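PDB 1TR8: nascent polypeptide-associated complex protein from Methanothermobacter marburgensis, which probably contacts nascent chains as they emerge from the ribosome, acting as a homodimer that also binds ribosomal RNA. Local coordinates for residues 18-23 with 34-39. Residues are numbered along the deposited sequence; the frame is centred on the assembly and turned at random.
Sequences EEVVIK and PKVNVM
The pyrrolidine ring of Pro34 meets two groups in different ways. Its CD atom lies over one face of the flat peptide link between Glu18 and Glu19, 4.2 Å from Glu19 N, while the rim of the ring at CG is turned to the methyl CG2 of Val20. That methyl arrives edge-on, close to the mean plane of the ring, with Val20 CG2 3.7 Å from Pro34 CG. Val20 presents this branch because its CG1 is anti to the backbone N (chi1 169°), which leaves CG2 beside the N, on the side of the proline. A second, looser apolar contact runs from Val20 CG2 to Val36 CG2, 4.4 Å apart, so one methyl of Val20 serves both residues.

The residue types fit these places. A beta-branched valine is at home in an extended strand and offers a compact, branched apolar surface; proline has no N-H to donate and supplies a rigid ring where the chain passes from strand 27-32 into strand 35-41. Val49 of strand 44-51 touches both Val20 and Pro34, and Val17 touches Pro34 and Val36, which extends the apolar cluster. The side chains of Glu18 and Glu19 leave the backbone away from the proline segment. Lys23 forms a salt bridge with Glu19 of the second subunit, whereas Glu19 of this chain makes a long, weak ion pair with that subunit's Lys23.

Beyond Val20 the two strands diverge, since they belong to different three-stranded antiparallel sheets: strand 19-23 pairs with 27-32, and strand 35-41 with 12-14 and 44-51. Strand 19-23 also pairs antiparallel with its counterpart in the second subunit. Apolar side chains joining two sheets, one of them continued across a dimer interface, are characteristic of the flattened beta-barrel of the dimeric NAC domain.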
ATOM      1  N   GLU A  18     -15.312  -0.144   1.989  1.00 54.91           N
ATOM      2  CA  GLU A  18     -15.419  -0.555   0.601  1.00 54.35           C
ATOM      3  C   GLU A  18     -14.569  -1.764   0.289  1.00 53.18           C
ATOM      4  O   GLU A  18     -14.949  -2.573  -0.545  1.00 53.10           O
ATOM      5  CB  GLU A  18     -15.083   0.600  -0.348  1.00 53.76           C
ATOM      6  CG  GLU A  18     -16.087   1.731  -0.230  1.00 55.21           C
ATOM      7  CD  GLU A  18     -15.824   2.873  -1.187  1.00 57.09           C
ATOM      8  OE1 GLU A  18     -14.752   2.899  -1.834  1.00 60.56           O
ATOM      9  OE2 GLU A  18     -16.717   3.736  -1.306  1.00 62.77           O
ATOM     10  N   GLU A  19     -13.462  -1.930   0.998  1.00 53.12           N
ATOM     11  CA  GLU A  19     -12.532  -2.998   0.705  1.00 52.99           C
ATOM     12  C   GLU A  19     -11.546  -3.120   1.844  1.00 52.59           C
ATOM     13  O   GLU A  19     -11.178  -2.116   2.489  1.00 53.45           O
ATOM     14  CB  GLU A  19     -11.826  -2.631  -0.596  1.00 52.76           C
ATOM     15  CG  GLU A  19     -10.863  -3.628  -1.211  1.00 56.79           C
ATOM     16  CD  GLU A  19     -10.322  -3.094  -2.546  1.00 55.93           C
ATOM     17  OE1 GLU A  19     -11.084  -2.434  -3.280  1.00 61.67           O
ATOM     18  OE2 GLU A  19      -9.156  -3.335  -2.889  1.00 63.23           O
ATOM     19  N   VAL A  20     -11.112  -4.350   2.083  1.00 52.14           N
ATOM     20  CA  VAL A  20      -9.986  -4.632   2.961  1.00 51.73           C
ATOM     21  C   VAL A  20      -9.013  -5.418   2.115  1.00 51.40           C
ATOM     22  O   VAL A  20      -9.420  -6.304   1.351  1.00 49.99           O
ATOM     23  CB  VAL A  20     -10.416  -5.480   4.157  1.00 52.35           C
ATOM     24  CG1 VAL A  20      -9.201  -6.013   4.924  1.00 52.25           C
ATOM     25  CG2 VAL A  20     -11.326  -4.645   5.045  1.00 53.90           C
ATOM     26  N   VAL A  21      -7.750  -5.011   2.185  1.00 51.22           N
ATOM     27  CA  VAL A  21      -6.673  -5.707   1.511  1.00 51.98           C
ATOM     28  C   VAL A  21      -5.666  -6.158   2.558  1.00 52.60           C
ATOM     29  O   VAL A  21      -5.148  -5.326   3.316  1.00 52.36           O
ATOM     30  CB  VAL A  21      -5.936  -4.806   0.506  1.00 51.03           C
ATOM     31  CG1 VAL A  21      -4.810  -5.595  -0.147  1.00 51.73           C
ATOM     32  CG2 VAL A  21      -6.909  -4.226  -0.539  1.00 51.66           C
ATOM     33  N   ILE A  22      -5.325  -7.443   2.507  1.00 52.40           N
ATOM     34  CA  ILE A  22      -4.295  -8.025   3.349  1.00 53.22           C
ATOM     35  C   ILE A  22      -3.081  -8.369   2.494  1.00 52.26           C
ATOM     36  O   ILE A  22      -3.157  -9.237   1.631  1.00 50.93           O
ATOM     37  CB  ILE A  22      -4.825  -9.268   4.051  1.00 52.74           C
ATOM     38  CG1 ILE A  22      -6.153  -8.945   4.735  1.00 56.29           C
ATOM     39  CG2 ILE A  22      -3.820  -9.720   5.048  1.00 52.61           C
ATOM     40  CD1 ILE A  22      -6.834 -10.148   5.283  1.00 58.42           C
ATOM     41  N   LYS A  23      -1.947  -7.753   2.829  1.00 51.75           N
ATOM     42  CA  LYS A  23      -0.764  -7.764   1.992  1.00 51.87           C
ATOM     43  C   LYS A  23       0.312  -8.628   2.600  1.00 51.36           C
ATOM     44  O   LYS A  23       0.679  -8.439   3.756  1.00 51.67           O
ATOM     45  CB  LYS A  23      -0.217  -6.345   1.865  1.00 51.98           C
ATOM     46  CG  LYS A  23      -1.182  -5.379   1.193  1.00 55.09           C
ATOM     47  CD  LYS A  23      -0.650  -3.964   1.275  1.00 55.89           C
ATOM     48  CE  LYS A  23      -1.319  -3.050   0.271  1.00 59.92           C
ATOM     49  NZ  LYS A  23      -0.442  -1.833   0.044  1.00 59.66           N
ATOM     50  N   PRO A  34     -16.798  -5.788   2.910  1.00 59.70           N
ATOM     51  CA  PRO A  34     -16.834  -6.607   4.098  1.00 59.12           C
ATOM     52  C   PRO A  34     -17.652  -5.991   5.210  1.00 59.01           C
ATOM     53  O   PRO A  34     -17.935  -4.788   5.196  1.00 58.94           O
ATOM     54  CB  PRO A  34     -15.364  -6.642   4.506  1.00 60.04           C
ATOM     55  CG  PRO A  34     -14.815  -5.389   3.999  1.00 58.31           C
ATOM     56  CD  PRO A  34     -15.495  -5.133   2.725  1.00 59.08           C
ATOM     57  N   LYS A  35     -18.028  -6.827   6.169  1.00 58.26           N
ATOM     58  CA  LYS A  35     -18.505  -6.360   7.456  1.00 58.23           C
ATOM     59  C   LYS A  35     -17.306  -6.276   8.412  1.00 57.75           C
ATOM     60  O   LYS A  35     -16.478  -7.186   8.476  1.00 56.86           O
ATOM     61  CB  LYS A  35     -19.569  -7.315   7.993  1.00 60.06           C
ATOM     62  CG  LYS A  35     -19.966  -6.984   9.417  1.00 63.13           C
ATOM     63  CD  LYS A  35     -21.460  -7.159   9.674  1.00 66.79           C
ATOM     64  CE  LYS A  35     -21.818  -6.382  10.937  1.00 68.25           C
ATOM     65  NZ  LYS A  35     -20.663  -5.489  11.335  1.00 70.25           N
ATOM     66  N   VAL A  36     -17.188  -5.162   9.123  1.00 56.48           N
ATOM     67  CA  VAL A  36     -16.023  -4.918   9.957  1.00 57.11           C
ATOM     68  C   VAL A  36     -16.405  -4.418  11.350  1.00 57.74           C
ATOM     69  O   VAL A  36     -17.196  -3.491  11.498  1.00 58.32           O
ATOM     70  CB  VAL A  36     -15.056  -3.896   9.320  1.00 56.18           C
ATOM     71  CG1 VAL A  36     -13.845  -3.688  10.212  1.00 55.86           C
ATOM     72  CG2 VAL A  36     -14.630  -4.317   7.920  1.00 55.35           C
ATOM     73  N   ASN A  37     -15.848  -5.082  12.358  1.00 58.37           N
ATOM     74  CA  ASN A  37     -15.948  -4.694  13.755  1.00 59.50           C
ATOM     75  C   ASN A  37     -14.576  -4.299  14.291  1.00 59.39           C
ATOM     76  O   ASN A  37     -13.552  -4.808  13.840  1.00 58.52           O
ATOM     77  CB  ASN A  37     -16.475  -5.868  14.577  1.00 60.63           C
ATOM     78  CG  ASN A  37     -17.953  -6.093  14.364  1.00 64.59           C
ATOM     79  OD1 ASN A  37     -18.628  -5.266  13.755  1.00 72.07           O
ATOM     80  ND2 ASN A  37     -18.465  -7.220  14.849  1.00 68.77           N
ATOM     81  N   VAL A  38     -14.563  -3.412  15.274  1.00 59.68           N
ATOM     82  CA  VAL A  38     -13.317  -2.960  15.875  1.00 60.71           C
ATOM     83  C   VAL A  38     -13.404  -2.898  17.407  1.00 60.72           C
ATOM     84  O   VAL A  38     -14.456  -2.656  17.983  1.00 60.74           O
ATOM     85  CB  VAL A  38     -12.884  -1.595  15.283  1.00 59.29           C
ATOM     86  CG1 VAL A  38     -13.877  -0.529  15.615  1.00 59.34           C
ATOM     87  CG2 VAL A  38     -11.483  -1.189  15.784  1.00 59.38           C
HETATM   88  N   MSE A  39     -12.273  -3.141  18.052  1.00 62.00           N
HETATM   89  CA  MSE A  39     -12.121  -2.945  19.493  1.00 62.94           C
HETATM   90  C   MSE A  39     -10.684  -2.561  19.795  1.00 62.64           C
HETATM   91  O   MSE A  39      -9.778  -2.878  19.033  1.00 62.23           O
HETATM   92  CB  MSE A  39     -12.491  -4.201  20.280  1.00 62.82           C
HETATM   93  CG  MSE A  39     -11.746  -5.459  19.894  0.60 63.53           C
HETATM   94 SE   MSE A  39     -11.536  -6.549  21.483  0.60 70.85          SE
HETATM   95  CE  MSE A  39      -9.803  -5.890  21.910  0.60 67.98           C
TER